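Local coordinates for protein aldehyde dehydrogenase (Bartonella henselae, PDB 3I44) that probably catalyses the NAD(P)-dependent oxidation of aldehydes to the corresponding carboxylic acids, at residues Leu357-Ser360 and Gly361-Glu364; Gly335-Thr338 and Gly339-Gly343; Arg290-Arg293 and His294-Asn298; Arg440-Cys443 and Arg444-Ala448; Pro174-Gln177 and Val178-Val182. The protein carries 1 engineered substitution. One frame throughout, in Å; residues are numbered along the deposited sequence.

Interaction 1 of 5, residues Leu357-Ser360 and Gly361-Glu364; sequences LIQS and GIDE
Q359 and D363, one helical turn apart, turn their flat ends obliquely against each other, with the amide and carboxylate planes 38° apart. The amide of Q359 gives a nearly straight hydrogen bond from NE2 to OD1 of D363, 3.1 Å long. That oxygen lies in the plane of the amide, yet the donor approaches from above the carboxylate plane. The Q359 chain bends at chi2 (62°), which swings the amide forward, toward the next turn and D363. I362 runs beside this pair, its CB 4.0 Å from Q359 NE2. D363 N also bonds to Q359 O, so main chain and side chain tie the same two residues.

A second polar pair, S360 and E364, is joined through water. Water 1 donates to S360 OG and to E364 OE1, 2.7 Å from each. S360 OG lies between its own backbone N and carbonyl carbon, from where it reaches back to L357 O at 2.6 Å; that carbonyl also accepts G361 N. E364 N closes the turn on S360 O.

This is the C-terminal end of helix 348-363. E364 OE1 also accepts the backbone N of R398, at the start of helix 398-401, while L357 and S360 pack on that helix. I358 leans on T388 and F390 of strand 388-391.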
loop_
_atom_site.group_PDB
_atom_site.type_symbol
_atom_site.label_atom_id
_atom_site.label_comp_id
_atom_site.label_asym_id
_atom_site.label_seq_id
_atom_site.Cartn_x
_atom_site.Cartn_y
_atom_site.Cartn_z
ATOM N N LEU A 357 -27.224 -19.330 4.127
ATOM C CA LEU A 357 -26.159 -19.622 5.093
ATOM C C LEU A 357 -26.766 -20.215 6.364
ATOM O O LEU A 357 -26.212 -21.169 6.925
ATOM C CB LEU A 357 -25.277 -18.363 5.351
ATOM C CG LEU A 357 -24.064 -18.225 4.374
ATOM C CD1 LEU A 357 -23.535 -16.797 4.269
ATOM C CD2 LEU A 357 -22.915 -19.184 4.743
ATOM N N ILE A 358 -27.914 -19.685 6.797
ATOM C CA ILE A 358 -28.642 -20.269 7.952
ATOM C C ILE A 358 -29.005 -21.758 7.664
ATOM O O ILE A 358 -28.668 -22.671 8.438
ATOM C CB ILE A 358 -29.892 -19.453 8.304
ATOM C CG1 ILE A 358 -29.493 -18.128 8.970
ATOM C CG2 ILE A 358 -30.790 -20.208 9.282
ATOM C CD1 ILE A 358 -30.616 -17.123 9.044
ATOM N N GLN A 359 -29.640 -21.994 6.521
ATOM C CA GLN A 359 -29.955 -23.361 6.089
ATOM C C GLN A 359 -28.698 -24.251 6.075
ATOM O O GLN A 359 -28.741 -25.393 6.571
ATOM C CB GLN A 359 -30.667 -23.358 4.726
ATOM C CG GLN A 359 -31.255 -24.721 4.347
ATOM C CD GLN A 359 -32.315 -25.178 5.338
ATOM O OE1 GLN A 359 -33.309 -24.491 5.555
ATOM N NE2 GLN A 359 -32.090 -26.317 5.965
ATOM N N SER A 360 -27.566 -23.719 5.595
ATOM C CA SER A 360 -26.289 -24.464 5.613
ATOM C C SER A 360 -25.872 -24.895 7.022
ATOM O O SER A 360 -25.286 -26.002 7.220
ATOM C CB SER A 360 -25.143 -23.667 4.963
ATOM O OG SER A 360 -24.456 -22.801 5.877
ATOM N N GLY A 361 -26.138 -24.028 8.005
ATOM C CA GLY A 361 -25.786 -24.333 9.387
ATOM C C GLY A 361 -26.585 -25.527 9.841
ATOM O O GLY A 361 -26.051 -26.450 10.442
ATOM N N ILE A 362 -27.870 -25.524 9.532
ATOM C CA ILE A 362 -28.728 -26.684 9.839
ATOM C C ILE A 362 -28.212 -27.954 9.126
ATOM O O ILE A 362 -27.946 -28.971 9.769
ATOM C CB ILE A 362 -30.201 -26.405 9.472
ATOM C CG1 ILE A 362 -30.737 -25.265 10.336
ATOM C CG2 ILE A 362 -31.064 -27.697 9.681
ATOM C CD1 ILE A 362 -31.945 -24.599 9.795
ATOM N N ASP A 363 -27.991 -27.853 7.820
ATOM C CA ASP A 363 -27.602 -29.015 7.011
ATOM C C ASP A 363 -26.263 -29.583 7.381
ATOM O O ASP A 363 -26.055 -30.786 7.268
ATOM C CB ASP A 363 -27.552 -28.639 5.541
ATOM C CG ASP A 363 -28.887 -28.274 5.003
ATOM O OD1 ASP A 363 -29.887 -28.486 5.703
ATOM O OD2 ASP A 363 -28.940 -27.739 3.892
ATOM N N GLU A 364 -25.336 -28.728 7.814
ATOM C CA GLU A 364 -23.992 -29.197 8.156
ATOM C C GLU A 364 -23.926 -29.765 9.563
ATOM O O GLU A 364 -22.869 -30.247 9.997
ATOM C CB GLU A 364 -22.933 -28.104 7.921
ATOM C CG GLU A 364 -22.683 -27.880 6.410
ATOM C CD GLU A 364 -21.618 -26.839 6.101
ATOM O OE1 GLU A 364 -21.373 -25.959 6.937
ATOM O OE2 GLU A 364 -21.051 -26.880 4.991
HETATM O O HOH W 1 -22.791 -23.797 7.705
#

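Interaction 2 of 5, residues Gly335-Thr338 and Gly339-Gly343; sequences GHQT and GNHIG
The imidazole of H341 has Q337 OE1 over one face, while at its edge, in the ring plane, lie the carbonyl carbons of Q337 and T338. T338 O also sits near that plane. The arrangement is a turn in the loop between helices 316-329 and 348-363 of the aldehyde dehydrogenase fold, closed by a histidine reaching back over the residues before it. The Q337 amide and the ring stand steeply, with planes 75° apart, and the two side chains cross at about a right angle.

The ring makes its approach through CE1, 3.0 Å from Q337 O and 3.7 Å from Q337 CB. A chi1 of 57° turns the H341 ring inward, toward Q337 and T338. NE2 is hydrogen-bonded to P334 O, which fixes the rotation of the ring. The other ring nitrogen, ND1, lies 2.7 Å from water 3, which has a weak bond to T338 O.

G339, at positive phi, carries the chain round the bend; its N is bonded to D118 OD2 of helix 117-141, on which T338 also packs. Water 2 spans the turn, donating to Q337 O at 2.9 Å and to G339 O at 2.8 Å.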
loop_
_atom_site.group_PDB
_atom_site.type_symbol
_atom_site.label_atom_id
_atom_site.label_comp_id
_atom_site.label_asym_id
_atom_site.label_seq_id
_atom_site.Cartn_x
_atom_site.Cartn_y
_atom_site.Cartn_z
ATOM N N GLY A 335 -37.716 0.135 10.096
ATOM C CA GLY A 335 -36.788 1.241 10.296
ATOM C C GLY A 335 -37.472 2.468 10.865
ATOM O O GLY A 335 -36.892 3.185 11.665
ATOM N N HIS A 336 -38.717 2.702 10.445
ATOM C CA HIS A 336 -39.427 3.940 10.781
ATOM C C HIS A 336 -39.906 3.971 12.256
ATOM O O HIS A 336 -40.171 5.026 12.767
ATOM C CB HIS A 336 -40.583 4.197 9.801
ATOM C CG HIS A 336 -41.676 3.152 9.845
ATOM N ND1 HIS A 336 -42.623 3.099 10.853
ATOM C CD2 HIS A 336 -41.972 2.132 8.999
ATOM C CE1 HIS A 336 -43.436 2.077 10.636
ATOM N NE2 HIS A 336 -43.072 1.481 9.512
ATOM N N GLN A 337 -40.000 2.828 12.932
ATOM C CA GLN A 337 -40.395 2.774 14.344
ATOM C C GLN A 337 -39.258 3.091 15.320
ATOM O O GLN A 337 -38.147 2.559 15.180
ATOM C CB GLN A 337 -40.862 1.366 14.731
ATOM C CG GLN A 337 -42.305 1.012 14.444
ATOM C CD GLN A 337 -42.642 -0.402 14.973
ATOM O OE1 GLN A 337 -41.877 -1.009 15.755
ATOM N NE2 GLN A 337 -43.780 -0.935 14.530
ATOM N N THR A 338 -39.578 3.868 16.359
ATOM C CA THR A 338 -38.645 4.161 17.443
ATOM C C THR A 338 -38.433 2.909 18.270
ATOM O O THR A 338 -39.173 1.934 18.136
ATOM C CB THR A 338 -39.147 5.307 18.337
ATOM O OG1 THR A 338 -40.378 4.924 18.947
ATOM C CG2 THR A 338 -39.369 6.599 17.531
ATOM N N GLY A 339 -37.402 2.907 19.107
ATOM C CA GLY A 339 -37.079 1.722 19.955
ATOM C C GLY A 339 -35.809 1.001 19.546
ATOM O O GLY A 339 -35.163 1.359 18.558
ATOM N N ASN A 340 -35.454 -0.026 20.307
ATOM C CA ASN A 340 -34.197 -0.733 20.124
ATOM C C ASN A 340 -34.326 -2.139 19.525
ATOM O O ASN A 340 -33.496 -3.005 19.761
ATOM C CB ASN A 340 -33.486 -0.814 21.474
ATOM C CG ASN A 340 -34.211 -1.719 22.442
ATOM O OD1 ASN A 340 -35.378 -2.037 22.232
ATOM N ND2 ASN A 340 -33.525 -2.147 23.504
ATOM N N HIS A 341 -35.375 -2.381 18.759
ATOM C CA HIS A 341 -35.434 -3.574 17.921
ATOM C C HIS A 341 -34.319 -3.458 16.841
ATOM O O HIS A 341 -33.758 -2.369 16.644
ATOM C CB HIS A 341 -36.815 -3.626 17.252
ATOM C CG HIS A 341 -37.149 -2.396 16.446
ATOM N ND1 HIS A 341 -37.600 -1.225 17.015
ATOM C CD2 HIS A 341 -37.100 -2.162 15.114
ATOM C CE1 HIS A 341 -37.816 -0.329 16.069
ATOM N NE2 HIS A 341 -37.525 -0.876 14.905
ATOM N N ILE A 342 -33.978 -4.572 16.179
ATOM C CA ILE A 342 -33.196 -4.529 14.939
ATOM C C ILE A 342 -34.154 -4.376 13.733
ATOM O O ILE A 342 -35.366 -4.686 13.821
ATOM C CB ILE A 342 -32.218 -5.734 14.777
ATOM C CG1 ILE A 342 -32.956 -7.056 14.495
ATOM C CG2 ILE A 342 -31.297 -5.880 16.057
ATOM C CD1 ILE A 342 -32.019 -8.234 14.356
ATOM N N GLY A 343 -33.634 -3.815 12.648
ATOM C CA GLY A 343 -34.411 -3.563 11.432
ATOM C C GLY A 343 -34.276 -4.737 10.478
ATOM O O GLY A 343 -33.704 -5.791 10.837
HETATM O O HOH W 2 -35.635 3.193 16.519
HETATM O O HOH W 3 -39.019 -1.256 19.267
#

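Interaction 3 of 5, residues Arg290-Arg293 and His294-Asn298; sequences RGVR and HCFYN
H294 N, C295 N and F296 N bond in regular alpha-helical fashion to R290 O, G291 O and V292 O, before Y297 leaves helical geometry, its N keeping a weak bond to R293 O at 3.1 Å. The main side-chain contact joins V292 and F296, which lie side by side and point the same way. V292 CG1, anti to its backbone N (chi1 178°), presses on the ring at CE2, 3.5 Å away, and CZ follows at 4.0 Å. V292 O lies over one ring face, 3.7 Å above the plane and offset toward the rim. The same carbonyl oxygen accepts F296 N almost head-on and covers part of a ring face.

On another side of the helix, H294 CB rests 3.3 Å from R290 O. The imidazole beyond it meets the ring of Y434 with the planes at about 90°. R290 directs its guanidinium outside the turn, where NH2 forms a salt bridge with D284 and a hydrogen bond with Q436. V292 packs on A323 and I326 of helix 316-329, F296 on A327 of that helix, and C295 on L409 of strand 408-414.

Helix 287-296 is the helix of the beta-alpha-beta unit linking strands 276-279 and 308-312 in the catalytic domain; in aldehyde dehydrogenases the segment just after it carries the nucleophilic cysteine.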
loop_
_atom_site.group_PDB
_atom_site.type_symbol
_atom_site.label_atom_id
_atom_site.label_comp_id
_atom_site.label_asym_id
_atom_site.label_seq_id
_atom_site.Cartn_x
_atom_site.Cartn_y
_atom_site.Cartn_z
ATOM N N ARG A 290 -23.250 -8.633 26.323
ATOM C CA ARG A 290 -22.625 -7.602 25.501
ATOM C C ARG A 290 -22.253 -8.187 24.107
ATOM O O ARG A 290 -22.539 -7.589 23.059
ATOM C CB ARG A 290 -21.381 -7.092 26.256
ATOM C CG ARG A 290 -20.623 -5.995 25.588
ATOM C CD ARG A 290 -19.551 -5.325 26.484
ATOM N NE ARG A 290 -18.454 -6.219 26.893
ATOM C CZ ARG A 290 -18.222 -6.631 28.150
ATOM N NH1 ARG A 290 -19.011 -6.272 29.174
ATOM N NH2 ARG A 290 -17.203 -7.438 28.395
ATOM N N GLY A 291 -21.661 -9.373 24.132
ATOM C CA GLY A 291 -21.248 -10.077 22.928
ATOM C C GLY A 291 -22.374 -10.425 21.980
ATOM O O GLY A 291 -22.258 -10.260 20.745
ATOM N N VAL A 292 -23.464 -10.931 22.546
ATOM C CA VAL A 292 -24.600 -11.363 21.728
ATOM C C VAL A 292 -25.269 -10.132 21.134
ATOM O O VAL A 292 -25.470 -10.016 19.909
ATOM C CB VAL A 292 -25.577 -12.283 22.534
ATOM C CG1 VAL A 292 -26.772 -12.667 21.666
ATOM C CG2 VAL A 292 -24.850 -13.543 23.034
ATOM N N ARG A 293 -25.516 -9.152 21.983
ATOM C CA ARG A 293 -26.061 -7.892 21.516
ATOM C C ARG A 293 -25.239 -7.246 20.407
ATOM O O ARG A 293 -25.807 -6.673 19.446
ATOM C CB ARG A 293 -26.193 -6.891 22.677
ATOM C CG ARG A 293 -27.342 -7.185 23.625
ATOM C CD ARG A 293 -27.380 -6.195 24.801
ATOM N NE ARG A 293 -28.576 -6.423 25.604
ATOM C CZ ARG A 293 -28.611 -6.804 26.890
ATOM N NH1 ARG A 293 -27.497 -6.997 27.619
ATOM N NH2 ARG A 293 -29.802 -6.989 27.465
ATOM N N HIS A 294 -23.912 -7.306 20.536
ATOM C CA HIS A 294 -23.024 -6.665 19.543
ATOM C C HIS A 294 -23.200 -7.403 18.171
ATOM O O HIS A 294 -23.246 -6.767 17.108
ATOM C CB HIS A 294 -21.541 -6.712 20.014
ATOM C CG HIS A 294 -20.619 -5.852 19.210
ATOM N ND1 HIS A 294 -19.302 -5.634 19.564
ATOM C CD2 HIS A 294 -20.821 -5.147 18.070
ATOM C CE1 HIS A 294 -18.744 -4.815 18.687
ATOM N NE2 HIS A 294 -19.642 -4.516 17.762
ATOM N N CYS A 295 -23.309 -8.738 18.213
ATOM C CA CYS A 295 -23.529 -9.528 17.008
ATOM C C CYS A 295 -24.788 -9.121 16.217
ATOM O O CYS A 295 -24.758 -9.074 14.989
ATOM C CB CYS A 295 -23.580 -11.028 17.332
ATOM S SG CYS A 295 -23.467 -12.100 15.835
ATOM N N PHE A 296 -25.882 -8.807 16.904
ATOM C CA PHE A 296 -27.131 -8.493 16.223
ATOM C C PHE A 296 -27.291 -7.019 15.867
ATOM O O PHE A 296 -28.187 -6.659 15.087
ATOM C CB PHE A 296 -28.338 -8.935 17.061
ATOM C CG PHE A 296 -28.353 -10.438 17.400
ATOM C CD1 PHE A 296 -27.822 -11.388 16.520
ATOM C CD2 PHE A 296 -28.901 -10.875 18.602
ATOM C CE1 PHE A 296 -27.831 -12.767 16.850
ATOM C CE2 PHE A 296 -28.953 -12.257 18.927
ATOM C CZ PHE A 296 -28.388 -13.190 18.063
ATOM N N TYR A 297 -26.450 -6.168 16.439
ATOM C CA TYR A 297 -26.537 -4.733 16.202
ATOM C C TYR A 297 -26.416 -4.446 14.710
ATOM O O TYR A 297 -25.609 -5.076 13.990
ATOM C CB TYR A 297 -25.432 -4.009 16.989
ATOM C CG TYR A 297 -25.572 -2.510 17.053
ATOM C CD1 TYR A 297 -26.639 -1.917 17.689
ATOM C CD2 TYR A 297 -24.615 -1.692 16.490
ATOM C CE1 TYR A 297 -26.762 -0.509 17.749
ATOM C CE2 TYR A 297 -24.711 -0.323 16.536
ATOM C CZ TYR A 297 -25.768 0.275 17.185
ATOM O OH TYR A 297 -25.821 1.663 17.223
ATOM N N ASN A 298 -27.194 -3.488 14.244
ATOM C CA ASN A 298 -27.301 -3.194 12.796
ATOM C C ASN A 298 -27.650 -4.463 11.994
ATOM O O ASN A 298 -27.259 -4.609 10.826
ATOM C CB ASN A 298 -25.995 -2.587 12.278
ATOM C CG ASN A 298 -26.190 -1.703 11.055
ATOM O OD1 ASN A 298 -27.197 -0.978 10.933
ATOM N ND2 ASN A 298 -25.211 -1.727 10.158
#

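Interaction 4 of 5, residues Arg440-Cys443 and Arg444-Ala448; sequences RSKC and RRIAA
R440 and R444 bring their guanidinium groups together at one turn's spacing: R440 NE is 3.7 Å from R444 NH2, with the planes 71° apart. Both chains are extended from CG to NE and cross obliquely. What gathers the two cations is an anion: the C-terminal carboxylate of W497 of the second subunit forms salt bridges with NE of each, and R444 also makes a cation-pi contact with the W497 ring.

R445 turns another way. Its chain bends at chi3 (-69°), so that K442 CA lies over one guanidinium face, 3.6 Å from its plane and toward the rim. NH2 touches K442 CG at 3.4 Å, so the guanidinium lies along the lysine's aliphatic stem, while S441 CB lies 4.0 Å from NH1. The charged ends find separate anions, R445 NH2 at E417 and K442 NZ at D282.

Regular helical bonds hold the backbone, among them R445 N to S441 O at 3.0 Å and A447 N to C443 O at 2.9 Å.

Helix 440-449 joins strands 432-436 and 454-457 in a beta-alpha-beta unit. I446 packs on I435 and on V421 of helix 417-425, C443 on V457, and A447 on V455 as well as I494 of the second subunit.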
loop_
_atom_site.group_PDB
_atom_site.type_symbol
_atom_site.label_atom_id
_atom_site.label_comp_id
_atom_site.label_asym_id
_atom_site.label_seq_id
_atom_site.Cartn_x
_atom_site.Cartn_y
_atom_site.Cartn_z
ATOM N N ARG A 440 -5.857 -9.567 33.461
ATOM C CA ARG A 440 -5.200 -8.601 32.565
ATOM C C ARG A 440 -4.023 -9.231 31.815
ATOM O O ARG A 440 -3.881 -9.029 30.580
ATOM C CB ARG A 440 -4.699 -7.417 33.350
ATOM C CG ARG A 440 -4.248 -6.250 32.481
ATOM C CD ARG A 440 -3.997 -5.077 33.371
ATOM N NE ARG A 440 -3.647 -3.900 32.604
ATOM C CZ ARG A 440 -3.457 -2.693 33.138
ATOM N NH1 ARG A 440 -3.591 -2.494 34.440
ATOM N NH2 ARG A 440 -3.154 -1.678 32.361
ATOM N N SER A 441 -3.241 -10.054 32.543
ATOM C CA SER A 441 -2.170 -10.829 31.939
ATOM C C SER A 441 -2.645 -11.738 30.840
ATOM O O SER A 441 -1.996 -11.850 29.798
ATOM C CB SER A 441 -1.434 -11.681 32.972
ATOM O OG SER A 441 -0.752 -10.813 33.850
ATOM N N LYS A 442 -3.736 -12.439 31.099
ATOM C CA LYS A 442 -4.300 -13.325 30.093
ATOM C C LYS A 442 -4.820 -12.508 28.866
ATOM O O LYS A 442 -4.591 -12.847 27.706
ATOM C CB LYS A 442 -5.380 -14.199 30.741
ATOM C CG LYS A 442 -5.822 -15.348 29.854
ATOM C CD LYS A 442 -6.473 -16.475 30.645
ATOM C CE LYS A 442 -7.801 -16.017 31.254
ATOM N NZ LYS A 442 -8.195 -17.060 32.197
ATOM N N CYS A 443 -5.474 -11.397 29.130
ATOM C CA CYS A 443 -5.879 -10.494 28.056
ATOM C C CYS A 443 -4.689 -10.109 27.178
ATOM O O CYS A 443 -4.795 -10.109 25.953
ATOM C CB CYS A 443 -6.562 -9.231 28.602
ATOM S SG CYS A 443 -8.205 -9.513 29.267
ATOM N N ARG A 444 -3.559 -9.802 27.807
ATOM C CA ARG A 444 -2.385 -9.365 27.083
ATOM C C ARG A 444 -1.791 -10.479 26.242
ATOM O O ARG A 444 -1.478 -10.249 25.078
ATOM C CB ARG A 444 -1.335 -8.807 28.037
ATOM C CG ARG A 444 -1.697 -7.462 28.566
ATOM C CD ARG A 444 -0.703 -7.022 29.615
ATOM N NE ARG A 444 -0.925 -5.642 30.014
ATOM C CZ ARG A 444 -0.082 -4.944 30.768
ATOM N NH1 ARG A 444 1.021 -5.507 31.234
ATOM N NH2 ARG A 444 -0.336 -3.683 31.054
ATOM N N ARG A 445 -1.630 -11.663 26.820
ATOM C CA ARG A 445 -1.138 -12.828 26.069
ATOM C C ARG A 445 -1.974 -13.112 24.824
ATOM O O ARG A 445 -1.426 -13.319 23.739
ATOM C CB ARG A 445 -1.158 -14.117 26.899
ATOM C CG ARG A 445 -0.210 -14.194 28.034
ATOM C CD ARG A 445 -0.051 -15.672 28.530
ATOM N NE ARG A 445 -1.274 -16.177 29.178
ATOM C CZ ARG A 445 -1.615 -15.970 30.450
ATOM N NH1 ARG A 445 -0.864 -15.242 31.254
ATOM N NH2 ARG A 445 -2.742 -16.467 30.911
ATOM N N ILE A 446 -3.293 -13.153 24.994
ATOM C CA ILE A 446 -4.205 -13.471 23.897
ATOM C C ILE A 446 -4.238 -12.371 22.819
ATOM O O ILE A 446 -4.209 -12.692 21.608
ATOM C CB ILE A 446 -5.647 -13.811 24.404
ATOM C CG1 ILE A 446 -5.621 -14.955 25.437
ATOM C CG2 ILE A 446 -6.549 -14.193 23.236
ATOM C CD1 ILE A 446 -4.973 -16.245 24.954
ATOM N N ALA A 447 -4.290 -11.103 23.253
ATOM C CA ALA A 447 -4.263 -9.949 22.357
ATOM C C ALA A 447 -3.019 -9.959 21.454
ATOM O O ALA A 447 -3.102 -9.588 20.283
ATOM C CB ALA A 447 -4.368 -8.618 23.125
ATOM N N ALA A 448 -1.884 -10.375 22.002
ATOM C CA ALA A 448 -0.643 -10.421 21.256
ATOM C C ALA A 448 -0.623 -11.540 20.227
ATOM O O ALA A 448 0.099 -11.426 19.251
ATOM C CB ALA A 448 0.590 -10.558 22.213
#

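Interaction 5 of 5, residues Pro174-Gln177 and Val178-Val182; sequences PMNQ and VTLKV
P174-Q177 and V178-V182 make a buried, local i to i+3 and i+4 contact within the first turns of helix 174-188, where T179 folds its hydroxyl back onto the carbonyls of M175 and N176. OG1 is 2.8 Å from M175 O and 3.1 Å from N176 O, and its single proton may serve either. With chi1 at 59° the hydroxyl is tucked in against the helix backbone, within reach of both carbonyls. M175 O also accepts T179 N, with the donor tilted 33° from the carbonyl plane.

Two further pairs line up along the helix. M175, bent at chi2 and chi3, swings its methyl CE to V178 CB, 4.0 Å away, and the two side chains lie alongside, pointing the same way. N176 and L180 likewise lie side by side, with N176 OD1 3.8 Å from L180 CD1. V178 CG2 rests close on P174 O, at 3.2 Å.

The last link is weaker: K181 N reaches Q177 O at 3.5 Å and, more firmly, V178 O, which also takes V182 N. K181 sends NZ away to E479, S245 and T247, which satisfy this buried charge. Q177 turns back to the residues before the helix, its OE1 taking W173 N and its NE2 meeting N172 OD1.

M175 and V178 pack on F207 of helix 202-213, and L180 on F135 of helix 117-141. Helix 174-188 connects parallel strands 156-168 and 191-195, a beta-alpha-beta crossover of the Rossmann-like cofactor-binding domain characteristic of aldehyde dehydrogenases.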
loop_
_atom_site.group_PDB
_atom_site.type_symbol
_atom_site.label_atom_id
_atom_site.label_comp_id
_atom_site.label_asym_id
_atom_site.label_seq_id
_atom_site.Cartn_x
_atom_site.Cartn_y
_atom_site.Cartn_z
ATOM N N PRO A 174 -23.378 4.002 5.991
ATOM C CA PRO A 174 -23.030 4.918 4.886
ATOM C C PRO A 174 -22.289 6.220 5.282
ATOM O O PRO A 174 -21.305 6.547 4.650
ATOM C CB PRO A 174 -24.386 5.216 4.227
ATOM C CG PRO A 174 -25.449 4.667 5.167
ATOM C CD PRO A 174 -24.791 3.589 5.973
ATOM N N MET A 175 -22.751 6.955 6.290
ATOM C CA MET A 175 -22.123 8.215 6.666
ATOM C C MET A 175 -20.838 7.977 7.433
ATOM O O MET A 175 -19.918 8.787 7.320
ATOM C CB MET A 175 -23.040 9.111 7.510
ATOM C CG MET A 175 -23.875 10.092 6.743
ATOM S SD MET A 175 -23.015 11.003 5.467
ATOM C CE MET A 175 -23.479 10.022 4.042
ATOM N N ASN A 176 -20.765 6.881 8.192
ATOM C CA ASN A 176 -19.510 6.475 8.779
ATOM C C ASN A 176 -18.434 6.393 7.658
ATOM O O ASN A 176 -17.402 7.070 7.708
ATOM C CB ASN A 176 -19.688 5.108 9.466
ATOM C CG ASN A 176 -18.463 4.658 10.219
ATOM O OD1 ASN A 176 -17.673 3.806 9.748
ATOM N ND2 ASN A 176 -18.321 5.163 11.435
ATOM N N GLN A 177 -18.753 5.622 6.613
ATOM C CA GLN A 177 -17.822 5.304 5.549
ATOM C C GLN A 177 -17.543 6.500 4.623
ATOM O O GLN A 177 -16.402 6.699 4.224
ATOM C CB GLN A 177 -18.317 4.026 4.821
ATOM C CG GLN A 177 -18.369 2.809 5.782
ATOM C CD GLN A 177 -19.476 1.770 5.465
ATOM O OE1 GLN A 177 -20.522 2.096 4.866
ATOM N NE2 GLN A 177 -19.231 0.499 5.854
ATOM N N VAL A 178 -18.548 7.327 4.333
ATOM C CA VAL A 178 -18.347 8.518 3.517
ATOM C C VAL A 178 -17.484 9.563 4.241
ATOM O O VAL A 178 -16.540 10.089 3.653
ATOM C CB VAL A 178 -19.693 9.159 3.072
ATOM C CG1 VAL A 178 -19.486 10.550 2.499
ATOM C CG2 VAL A 178 -20.409 8.235 2.072
ATOM N N THR A 179 -17.778 9.846 5.507
ATOM C CA THR A 179 -16.995 10.834 6.249
ATOM C C THR A 179 -15.547 10.403 6.432
ATOM O O THR A 179 -14.660 11.223 6.310
ATOM C CB THR A 179 -17.622 11.216 7.618
ATOM O OG1 THR A 179 -17.753 10.063 8.459
ATOM C CG2 THR A 179 -18.971 11.853 7.438
ATOM N N LEU A 180 -15.319 9.122 6.682
ATOM C CA LEU A 180 -13.959 8.573 6.771
ATOM C C LEU A 180 -13.130 8.777 5.498
ATOM O O LEU A 180 -11.914 8.768 5.581
ATOM C CB LEU A 180 -13.972 7.095 7.140
ATOM C CG LEU A 180 -14.203 6.796 8.631
ATOM C CD1 LEU A 180 -14.346 5.264 8.816
ATOM C CD2 LEU A 180 -13.139 7.418 9.609
ATOM N N LYS A 181 -13.764 8.968 4.343
ATOM C CA LYS A 181 -13.023 9.147 3.121
ATOM C C LYS A 181 -12.978 10.590 2.657
ATOM O O LYS A 181 -11.928 11.056 2.302
ATOM C CB LYS A 181 -13.602 8.264 2.016
ATOM C CG LYS A 181 -13.478 6.772 2.345
ATOM C CD LYS A 181 -13.926 5.931 1.144
ATOM C CE LYS A 181 -14.124 4.493 1.546
ATOM N NZ LYS A 181 -12.825 3.797 1.903
ATOM N N VAL A 182 -14.107 11.289 2.658
ATOM C CA VAL A 182 -14.165 12.607 2.027
ATOM C C VAL A 182 -13.432 13.669 2.865
ATOM O O VAL A 182 -12.777 14.541 2.322
ATOM C CB VAL A 182 -15.617 13.064 1.811
ATOM C CG1 VAL A 182 -15.657 14.518 1.397
ATOM C CG2 VAL A 182 -16.316 12.157 0.770
#

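Overall arrangement
Interactions 2 and 3 touch directly: I342 CG2 lies 3.4 Å from F296 O, with centres about 15 Å apart. Interactions 3 and 5 do not touch, their nearest atoms being about 7 Å apart, but they meet at N172: its backbone O accepts N298 ND2, and its OD1 takes Q177 NE2. In relatives the equivalent asparagine belongs to the oxyanion hole, so this junction probably borders the active site. Helix 117-141 touches interactions 2, 3 and 5. The sodium ion lies about 10 Å from the P174 side chain, and its ligand E112 packs on that proline. Interaction 4 lies at the subunit interface and touches no other; its nearest atoms are about 9 Å from interaction 3.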